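Ankyrin repeat domain protein (Legionella pneumophila subsp. pneumophila, PDB 6MCA) acts as a bacterial effector that interacts with the host LARP7 component of the 7SK snRNP complex, and combines ankyrin repeats with a cysteine protease-like fold. Local coordinates at residues A267-R272 with Q353-V358; A193-S198 with D381-W386; F186-T191 with E230-Q235. One frame throughout, in Å; residues are numbered along the deposited sequence.

Interaction 1: residues A267-R272 with Q353-V358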
loop_
_atom_site.group_PDB
_atom_site.type_symbol
_atom_site.label_atom_id
_atom_site.label_comp_id
_atom_site.label_asym_id
_atom_site.label_seq_id
_atom_site.Cartn_x
_atom_site.Cartn_y
_atom_site.Cartn_z
ATOM N N ALA A 267 -9.377 -5.017 -5.752
ATOM C CA ALA A 267 -8.306 -6.002 -5.713
ATOM C C ALA A 267 -8.795 -7.226 -4.952
ATOM O O ALA A 267 -9.114 -7.136 -3.762
ATOM C CB ALA A 267 -7.050 -5.426 -5.061
ATOM N N LEU A 268 -8.873 -8.359 -5.641
ATOM C CA LEU A 268 -9.115 -9.635 -4.989
ATOM C C LEU A 268 -7.815 -10.425 -4.984
ATOM O O LEU A 268 -6.904 -10.162 -5.773
ATOM C CB LEU A 268 -10.238 -10.421 -5.679
ATOM C CG LEU A 268 -10.078 -10.904 -7.120
ATOM C CD1 LEU A 268 -10.994 -12.092 -7.359
ATOM C CD2 LEU A 268 -10.391 -9.794 -8.104
ATOM N N CYS A 269 -7.701 -11.372 -4.060
ATOM C CA CYS A 269 -6.417 -12.021 -3.834
ATOM C C CYS A 269 -6.520 -13.521 -4.052
ATOM O O CYS A 269 -7.538 -14.139 -3.736
ATOM C CB CYS A 269 -5.896 -11.720 -2.429
ATOM S SG CYS A 269 -5.358 -10.006 -2.219
ATOM N N PHE A 270 -5.462 -14.104 -4.604
ATOM C CA PHE A 270 -5.365 -15.542 -4.768
ATOM C C PHE A 270 -4.078 -16.025 -4.122
ATOM O O PHE A 270 -3.057 -15.333 -4.157
ATOM C CB PHE A 270 -5.405 -15.938 -6.245
ATOM C CG PHE A 270 -6.689 -15.576 -6.934
ATOM C CD1 PHE A 270 -6.881 -14.305 -7.449
ATOM C CD2 PHE A 270 -7.708 -16.506 -7.060
ATOM C CE1 PHE A 270 -8.060 -13.971 -8.086
ATOM C CE2 PHE A 270 -8.890 -16.178 -7.696
ATOM C CZ PHE A 270 -9.067 -14.909 -8.208
ATOM N N VAL A 271 -4.136 -17.204 -3.517
ATOM C CA VAL A 271 -2.981 -17.799 -2.858
ATOM C C VAL A 271 -2.799 -19.212 -3.386
ATOM O O VAL A 271 -3.734 -20.015 -3.358
ATOM C CB VAL A 271 -3.128 -17.813 -1.324
ATOM C CG1 VAL A 271 -1.898 -18.437 -0.688
ATOM C CG2 VAL A 271 -3.345 -16.405 -0.793
ATOM N N ARG A 272 -1.602 -19.511 -3.872
ATOM C CA ARG A 272 -1.229 -20.855 -4.287
ATOM C C ARG A 272 -0.222 -21.403 -3.288
ATOM O O ARG A 272 0.775 -20.743 -2.985
ATOM C CB ARG A 272 -0.642 -20.847 -5.702
ATOM C CG ARG A 272 -0.402 -22.227 -6.305
ATOM C CD ARG A 272 1.000 -22.749 -6.004
ATOM N NE ARG A 272 1.206 -24.083 -6.556
ATOM C CZ ARG A 272 1.877 -24.330 -7.675
ATOM N NH1 ARG A 272 2.420 -23.332 -8.360
ATOM N NH2 ARG A 272 2.010 -25.577 -8.107
ATOM N N GLN A 353 -5.333 -7.988 3.439
ATOM C CA GLN A 353 -5.092 -8.373 4.829
ATOM C C GLN A 353 -5.441 -9.836 5.067
ATOM O O GLN A 353 -4.716 -10.549 5.772
ATOM C CB GLN A 353 -5.892 -7.487 5.788
ATOM C CG GLN A 353 -5.663 -5.993 5.656
ATOM C CD GLN A 353 -4.201 -5.628 5.519
ATOM O OE1 GLN A 353 -3.402 -5.861 6.426
ATOM N NE2 GLN A 353 -3.844 -5.046 4.381
ATOM N N ALA A 354 -6.549 -10.302 4.486
ATOM C CA ALA A 354 -7.003 -11.670 4.714
ATOM C C ALA A 354 -6.051 -12.719 4.157
ATOM O O ALA A 354 -6.225 -13.903 4.458
ATOM C CB ALA A 354 -8.395 -11.868 4.110
ATOM N N VAL A 355 -5.055 -12.321 3.361
ATOM C CA VAL A 355 -4.102 -13.284 2.814
ATOM C C VAL A 355 -3.333 -13.985 3.928
ATOM O O VAL A 355 -2.998 -15.171 3.809
ATOM C CB VAL A 355 -3.153 -12.578 1.823
ATOM C CG1 VAL A 355 -1.947 -13.449 1.505
ATOM C CG2 VAL A 355 -3.895 -12.213 0.548
ATOM N N VAL A 356 -3.067 -13.286 5.028
ATOM C CA VAL A 356 -2.242 -13.821 6.111
ATOM C C VAL A 356 -2.914 -15.037 6.748
ATOM O O VAL A 356 -2.309 -16.123 6.752
ATOM C CB VAL A 356 -1.918 -12.733 7.151
ATOM C CG1 VAL A 356 -1.223 -13.339 8.359
ATOM C CG2 VAL A 356 -1.066 -11.636 6.527
ATOM N N PRO A 357 -4.142 -14.941 7.283
ATOM C CA PRO A 357 -4.752 -16.147 7.868
ATOM C C PRO A 357 -5.014 -17.238 6.848
ATOM O O PRO A 357 -4.889 -18.425 7.179
ATOM C CB PRO A 357 -6.057 -15.623 8.485
ATOM C CG PRO A 357 -6.369 -14.400 7.721
ATOM C CD PRO A 357 -5.048 -13.780 7.390
ATOM N N VAL A 358 -5.356 -16.875 5.612
ATOM C CA VAL A 358 -5.619 -17.881 4.587
ATOM C C VAL A 358 -4.348 -18.656 4.258
ATOM O O VAL A 358 -4.355 -19.891 4.196
ATOM C CB VAL A 358 -6.222 -17.223 3.333
ATOM C CG1 VAL A 358 -6.361 -18.240 2.214
ATOM C CG2 VAL A 358 -7.567 -16.609 3.664
#

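Interaction 2: residues A193-S198 with D381-W386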
loop_
_atom_site.group_PDB
_atom_site.type_symbol
_atom_site.label_atom_id
_atom_site.label_comp_id
_atom_site.label_asym_id
_atom_site.label_seq_id
_atom_site.Cartn_x
_atom_site.Cartn_y
_atom_site.Cartn_z
ATOM N N ALA A 193 3.790 -3.764 0.251
ATOM C CA ALA A 193 4.994 -3.398 0.992
ATOM C C ALA A 193 4.686 -3.144 2.466
ATOM O O ALA A 193 5.406 -3.628 3.352
ATOM C CB ALA A 193 5.647 -2.171 0.356
ATOM N N VAL A 194 3.613 -2.401 2.745
ATOM C CA VAL A 194 3.303 -2.051 4.125
ATOM C C VAL A 194 2.829 -3.274 4.902
ATOM O O VAL A 194 3.090 -3.385 6.104
ATOM C CB VAL A 194 2.282 -0.896 4.168
ATOM C CG1 VAL A 194 0.850 -1.410 4.107
ATOM C CG2 VAL A 194 2.499 -0.043 5.409
ATOM N N VAL A 195 2.177 -4.232 4.236
ATOM C CA VAL A 195 1.738 -5.440 4.928
ATOM C C VAL A 195 2.938 -6.303 5.292
ATOM O O VAL A 195 3.020 -6.841 6.405
ATOM C CB VAL A 195 0.719 -6.213 4.069
ATOM C CG1 VAL A 195 0.593 -7.651 4.553
ATOM C CG2 VAL A 195 -0.629 -5.521 4.109
ATOM N N LYS A 196 3.893 -6.437 4.368
ATOM C CA LYS A 196 5.109 -7.179 4.690
ATOM C C LYS A 196 5.856 -6.526 5.850
ATOM O O LYS A 196 6.303 -7.209 6.784
ATOM C CB LYS A 196 6.004 -7.285 3.455
ATOM C CG LYS A 196 7.260 -8.104 3.687
ATOM C CD LYS A 196 8.205 -8.014 2.505
ATOM C CE LYS A 196 9.569 -8.575 2.860
ATOM N NZ LYS A 196 10.551 -8.397 1.754
ATOM N N ASP A 197 5.986 -5.195 5.817
ATOM C CA ASP A 197 6.694 -4.504 6.891
ATOM C C ASP A 197 5.957 -4.633 8.221
ATOM O O ASP A 197 6.587 -4.751 9.281
ATOM C CB ASP A 197 6.893 -3.034 6.528
ATOM C CG ASP A 197 7.717 -2.292 7.558
ATOM O OD1 ASP A 197 8.951 -2.487 7.581
ATOM O OD2 ASP A 197 7.132 -1.517 8.344
ATOM N N SER A 198 4.621 -4.621 8.186
ATOM C CA SER A 198 3.837 -4.767 9.404
ATOM C C SER A 198 4.002 -6.156 9.998
ATOM O O SER A 198 4.106 -6.302 11.218
ATOM C CB SER A 198 2.366 -4.478 9.113
ATOM O OG SER A 198 1.531 -4.955 10.153
ATOM N N ASP A 381 -6.664 -11.547 14.006
ATOM C CA ASP A 381 -7.222 -10.518 14.881
ATOM C C ASP A 381 -6.141 -9.889 15.754
ATOM O O ASP A 381 -6.083 -8.660 15.910
ATOM C CB ASP A 381 -8.332 -11.112 15.749
ATOM C CG ASP A 381 -9.584 -11.430 14.956
ATOM O OD1 ASP A 381 -9.831 -10.756 13.934
ATOM O OD2 ASP A 381 -10.323 -12.353 15.361
ATOM N N GLU A 382 -5.278 -10.724 16.343
ATOM C CA GLU A 382 -4.204 -10.205 17.184
ATOM C C GLU A 382 -3.282 -9.284 16.393
ATOM O O GLU A 382 -2.923 -8.197 16.865
ATOM C CB GLU A 382 -3.415 -11.362 17.799
ATOM C CG GLU A 382 -2.530 -10.963 18.966
ATOM C CD GLU A 382 -2.419 -12.052 20.016
ATOM O OE1 GLU A 382 -2.962 -13.155 19.793
ATOM O OE2 GLU A 382 -1.789 -11.804 21.066
ATOM N N TRP A 383 -2.906 -9.694 15.178
ATOM C CA TRP A 383 -2.032 -8.879 14.342
ATOM C C TRP A 383 -2.686 -7.550 13.983
ATOM O O TRP A 383 -2.040 -6.497 14.045
ATOM C CB TRP A 383 -1.658 -9.659 13.079
ATOM C CG TRP A 383 -1.034 -8.836 11.990
ATOM C CD1 TRP A 383 0.057 -8.022 12.095
ATOM C CD2 TRP A 383 -1.461 -8.758 10.622
ATOM N NE1 TRP A 383 0.333 -7.440 10.881
ATOM C CE2 TRP A 383 -0.583 -7.875 9.960
ATOM C CE3 TRP A 383 -2.500 -9.346 9.895
ATOM C CZ2 TRP A 383 -0.713 -7.568 8.606
ATOM C CZ3 TRP A 383 -2.628 -9.040 8.551
ATOM C CH2 TRP A 383 -1.740 -8.159 7.922
ATOM N N VAL A 384 -3.970 -7.576 13.617
ATOM C CA VAL A 384 -4.641 -6.345 13.207
ATOM C C VAL A 384 -4.749 -5.370 14.375
ATOM O O VAL A 384 -4.473 -4.170 14.225
ATOM C CB VAL A 384 -6.019 -6.668 12.599
ATOM C CG1 VAL A 384 -6.855 -5.404 12.466
ATOM C CG2 VAL A 384 -5.851 -7.340 11.243
ATOM N N GLU A 385 -5.144 -5.859 15.555
ATOM C CA GLU A 385 -5.255 -4.964 16.705
ATOM C C GLU A 385 -3.888 -4.429 17.123
ATOM O O GLU A 385 -3.750 -3.241 17.458
ATOM C CB GLU A 385 -5.938 -5.683 17.868
ATOM C CG GLU A 385 -7.423 -5.948 17.648
ATOM C CD GLU A 385 -8.213 -4.684 17.356
ATOM O OE1 GLU A 385 -8.769 -4.571 16.243
ATOM O OE2 GLU A 385 -8.281 -3.804 18.239
ATOM N N TRP A 386 -2.863 -5.289 17.100
ATOM C CA TRP A 386 -1.513 -4.840 17.416
ATOM C C TRP A 386 -1.058 -3.753 16.452
ATOM O O TRP A 386 -0.420 -2.780 16.866
ATOM C CB TRP A 386 -0.545 -6.023 17.385
ATOM C CG TRP A 386 0.882 -5.634 17.620
ATOM C CD1 TRP A 386 1.548 -5.639 18.811
ATOM C CD2 TRP A 386 1.822 -5.174 16.639
ATOM N NE1 TRP A 386 2.841 -5.213 18.634
ATOM C CE2 TRP A 386 3.034 -4.920 17.309
ATOM C CE3 TRP A 386 1.753 -4.952 15.260
ATOM C CZ2 TRP A 386 4.170 -4.457 16.647
ATOM C CZ3 TRP A 386 2.880 -4.490 14.606
ATOM C CH2 TRP A 386 4.071 -4.248 15.299
#

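Interaction 3: residues F186-T191 with E230-Q235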
loop_
_atom_site.group_PDB
_atom_site.type_symbol
_atom_site.label_atom_id
_atom_site.label_comp_id
_atom_site.label_asym_id
_atom_site.label_seq_id
_atom_site.Cartn_x
_atom_site.Cartn_y
_atom_site.Cartn_z
ATOM N N PHE A 186 -6.838 3.309 -2.387
ATOM C CA PHE A 186 -6.109 2.053 -2.291
ATOM C C PHE A 186 -4.967 2.038 -3.300
ATOM O O PHE A 186 -5.167 2.352 -4.477
ATOM C CB PHE A 186 -7.036 0.859 -2.530
ATOM C CG PHE A 186 -6.332 -0.468 -2.500
ATOM C CD1 PHE A 186 -6.028 -1.078 -1.294
ATOM C CD2 PHE A 186 -5.972 -1.104 -3.677
ATOM C CE1 PHE A 186 -5.378 -2.299 -1.263
ATOM C CE2 PHE A 186 -5.321 -2.325 -3.652
ATOM C CZ PHE A 186 -5.025 -2.923 -2.443
ATOM N N ILE A 187 -3.776 1.671 -2.831
ATOM C CA ILE A 187 -2.592 1.530 -3.671
ATOM C C ILE A 187 -2.036 0.131 -3.446
ATOM O O ILE A 187 -1.671 -0.220 -2.318
ATOM C CB ILE A 187 -1.529 2.597 -3.359
ATOM C CG1 ILE A 187 -2.159 3.992 -3.359
ATOM C CG2 ILE A 187 -0.392 2.524 -4.365
ATOM C CD1 ILE A 187 -1.277 5.064 -2.762
ATOM N N LEU A 188 -1.962 -0.662 -4.518
ATOM C CA LEU A 188 -1.699 -2.092 -4.373
ATOM C C LEU A 188 -0.261 -2.364 -3.945
ATOM O O LEU A 188 -0.021 -3.081 -2.967
ATOM C CB LEU A 188 -2.022 -2.816 -5.680
ATOM C CG LEU A 188 -1.874 -4.338 -5.661
ATOM C CD1 LEU A 188 -2.757 -4.948 -4.583
ATOM C CD2 LEU A 188 -2.205 -4.923 -7.024
ATOM N N GLU A 189 0.713 -1.822 -4.682
ATOM C CA GLU A 189 2.115 -2.066 -4.350
ATOM C C GLU A 189 2.458 -1.508 -2.975
ATOM O O GLU A 189 3.165 -2.155 -2.186
ATOM C CB GLU A 189 3.017 -1.453 -5.422
ATOM C CG GLU A 189 2.635 -1.841 -6.844
ATOM C CD GLU A 189 3.692 -1.454 -7.861
ATOM O OE1 GLU A 189 4.802 -2.022 -7.814
ATOM O OE2 GLU A 189 3.409 -0.582 -8.710
ATOM N N PHE A 190 1.964 -0.304 -2.675
ATOM C CA PHE A 190 2.121 0.255 -1.339
ATOM C C PHE A 190 1.533 -0.673 -0.286
ATOM O O PHE A 190 2.138 -0.885 0.770
ATOM C CB PHE A 190 1.461 1.634 -1.269
ATOM C CG PHE A 190 1.377 2.201 0.121
ATOM C CD1 PHE A 190 2.455 2.870 0.676
ATOM C CD2 PHE A 190 0.216 2.073 0.869
ATOM C CE1 PHE A 190 2.382 3.397 1.951
ATOM C CE2 PHE A 190 0.138 2.595 2.146
ATOM C CZ PHE A 190 1.223 3.260 2.687
ATOM N N THR A 191 0.352 -1.235 -0.559
ATOM C CA THR A 191 -0.291 -2.115 0.411
ATOM C C THR A 191 0.534 -3.375 0.647
ATOM O O THR A 191 0.710 -3.802 1.793
ATOM C CB THR A 191 -1.703 -2.476 -0.057
ATOM O OG1 THR A 191 -2.533 -1.309 -0.013
ATOM C CG2 THR A 191 -2.308 -3.545 0.836
ATOM N N GLU A 230 7.618 -8.156 -6.548
ATOM C CA GLU A 230 8.344 -8.266 -7.807
ATOM C C GLU A 230 7.375 -8.452 -8.966
ATOM O O GLU A 230 7.394 -7.686 -9.939
ATOM C CB GLU A 230 9.344 -9.421 -7.740
ATOM C CG GLU A 230 10.168 -9.598 -9.007
ATOM C CD GLU A 230 11.162 -10.740 -8.903
ATOM O OE1 GLU A 230 11.263 -11.345 -7.814
ATOM O OE2 GLU A 230 11.843 -11.030 -9.909
ATOM N N LEU A 231 6.470 -9.430 -8.846
ATOM C CA LEU A 231 5.536 -9.705 -9.931
ATOM C C LEU A 231 4.658 -8.500 -10.226
ATOM O O LEU A 231 4.210 -8.324 -11.365
ATOM C CB LEU A 231 4.674 -10.920 -9.591
ATOM C CG LEU A 231 5.364 -12.282 -9.683
ATOM C CD1 LEU A 231 4.498 -13.362 -9.057
ATOM C CD2 LEU A 231 5.692 -12.621 -11.129
ATOM N N LEU A 232 4.414 -7.651 -9.226
ATOM C CA LEU A 232 3.590 -6.478 -9.483
ATOM C C LEU A 232 4.378 -5.408 -10.226
ATOM O O LEU A 232 3.827 -4.721 -11.095
ATOM C CB LEU A 232 3.027 -5.933 -8.171
ATOM C CG LEU A 232 1.905 -6.779 -7.561
ATOM C CD1 LEU A 232 1.409 -6.170 -6.259
ATOM C CD2 LEU A 232 0.761 -6.947 -8.552
ATOM N N GLN A 233 5.674 -5.278 -9.922
ATOM C CA GLN A 233 6.475 -4.243 -10.566
ATOM C C GLN A 233 6.553 -4.469 -12.070
ATOM O O GLN A 233 6.483 -3.515 -12.856
ATOM C CB GLN A 233 7.873 -4.203 -9.949
ATOM C CG GLN A 233 8.590 -2.876 -10.126
ATOM C CD GLN A 233 9.477 -2.535 -8.947
ATOM O OE1 GLN A 233 9.375 -1.451 -8.372
ATOM N NE2 GLN A 233 10.355 -3.461 -8.579
ATOM N N TYR A 234 6.665 -5.732 -12.490
ATOM C CA TYR A 234 6.706 -6.053 -13.912
ATOM C C TYR A 234 5.447 -5.606 -14.641
ATOM O O TYR A 234 5.467 -5.496 -15.872
ATOM C CB TYR A 234 6.909 -7.556 -14.111
ATOM C CG TYR A 234 8.209 -8.089 -13.552
ATOM C CD1 TYR A 234 9.289 -7.246 -13.322
ATOM C CD2 TYR A 234 8.357 -9.437 -13.254
ATOM C CE1 TYR A 234 10.478 -7.731 -12.810
ATOM C CE2 TYR A 234 9.542 -9.931 -12.742
ATOM C CZ TYR A 234 10.599 -9.074 -12.523
ATOM O OH TYR A 234 11.780 -9.561 -12.013
ATOM N N GLN A 235 4.354 -5.347 -13.917
ATOM C CA GLN A 235 3.150 -4.845 -14.566
ATOM C C GLN A 235 3.366 -3.470 -15.184
ATOM O O GLN A 235 2.645 -3.105 -16.119
ATOM C CB GLN A 235 1.991 -4.795 -13.570
ATOM C CG GLN A 235 1.487 -6.165 -13.142
ATOM C CD GLN A 235 0.236 -6.085 -12.288
ATOM O OE1 GLN A 235 0.013 -5.103 -11.581
ATOM N NE2 GLN A 235 -0.589 -7.124 -12.352
#

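Interaction 1: residues A267-R272 with Q353-V358
Val-355 overlaps Cys-269 and Val-271 with its two methyl groups, one for each residue. This is helix-on-sheet packing: the N-terminal part of helix 355-364 lies against strand 266-273 of the antiparallel five-stranded sheet. Cys-269 and Val-271 are two apart on the strand, so both point to the helix side. Phe-270 between them points to the other side, where its ring meets those of Phe-311 and Trp-277. Val-355 has CG1 anti to its backbone N (chi1 166°). CG1 is the methyl that meets Val-271 CG2, at 4.0 Å, with the two side chains crossing at a slant. No hydrogen bond joins the segments, and all three touching residues are buried. Val-355 also touches Ile-258 on strand 256-263. Val-358 packs on Ala-278 and Ile-280 of strand 276-280, so Val-355 and Val-358 together reach three neighbouring strands. Polar links lie at the strand start, where Ala-267 N is hydrogen-bonded to Ser-348 OG and Ala-267 O to Asn-351 ND2. Val-355 CG2 approaches Cys-269 CB at 3.6 Å and sits 3.8 Å from Cys-269 SG.

Interaction 2: residues A193-S198 with D381-W386
Two helices meet nearly at right angles here, 188-202 and the long helix 373-399. Their local N-to-C directions differ by 101°, and the axes of segments 193-198 and 381-386 approach to 12.2 Å. That is a wide spacing, and two tryptophans one turn apart, Trp-383 and Trp-386, reach across it. The Trp-383 indole spans one turn of the opposing helix, from Ser-198 to Val-195. At the pyrrole end, Trp-383 NE1 donates to Ser-198 OG at 2.9 Å. The bond is bent, with an N-H...O angle of 145°, and OG stands 21° out of the ring plane. Ser-198 OG lies anti to its own backbone N, which turns the hydroxyl toward the indole. This bond gives the buried indole N-H a partner and ties the ring to the helix. At the benzo end, Trp-383 CH2 touches Val-195 CG1 at 4.1 Å, and the two side chains cross at about a right angle. Trp-386 adds a looser touch, its CZ3 lying 4.0 Å from Ser-198 O. Around the contact, Arg-162 makes a cation-pi interaction with Trp-383. Phe-202, further along helix 188-202, meets both indoles and is edge-to-face with Trp-386. The whole is near-orthogonal helix packing in which indole side chains bridge the two helices and one serine hydroxyl fixes the buried N-H.

Interaction 3: residues F186-T191 with E230-Q235
The carboxylate of Glu-189 lies beside the backbone of Leu-232 and Gln-233, its OE1 3.9 Å from Gln-233 CA. The contact is helix-helix packing: the first turn of helix 188-202 packs against the C-terminal part of helix 215-233. The second flat group, the Tyr-234 ring, belongs to the far side of segment 230-235. One of its faces carries Glu-230 O, 3.7 Å above the plane and offset toward the rim, and the ring also packs edge-to-face with His-244. No hydrogen bond joins the two segments.

Two leucines form the apolar part. Leu-188 has CG anti to its backbone N (chi1 -177°), which directs the branch at Leu-232. Leu-188 CG approaches Leu-232 CD1 at 3.8 Å. Leu-188 CD2 faces both methyls of Leu-232, 3.9 Å from CD1 and from CD2. The two side chains cross at about a right angle.

The other carboxylate oxygen of Glu-189, OE2, accepts a hydrogen bond from His-236 NE2, just past the second segment. It also makes a long, weak ion pair with Arg-89, which lies in a predicted ankyrin repeat. Glu-189 and Phe-190 further pack on Tyr-127 of helix 126-131, so this junction lies against the ankyrin region. A tartaric acid molecule, probably from the crystallisation liquor, is about 5 Å from the Glu-189 side chain.

Ile-187 is the N-cap residue of helix 188-202. Its carbonyl oxygen is gripped from opposite faces of the carbonyl plane: Thr-191 N donates to Ile-187 O at 2.9 Å, and Thr-191 OG1 donates to the same oxygen at 2.7 Å, from 37° out of that plane.

In the fold
From the N terminus, the chain first passes the ankyrin region and then enters helix 188-202, which serves two contacts. Segment 186-191 opens interaction 3 and 193-198 opens interaction 2. Interaction 3 closes first, at 230-235, so these two cross along the chain. Interaction 1 comes after interaction 3 in series. It joins the sheet to helix 355-364 and falls wholly within the longer loop that interaction 2 completes at 381-386. Interactions 1 and 2 touch through Gln-353 and Val-356, which pack on Trp-383. Interactions 1 and 3 touch where Ala-267 meets Phe-186. Together they join helix 188-202 to helices 215-233 and 373-399, and helix 355-364 to the sheet.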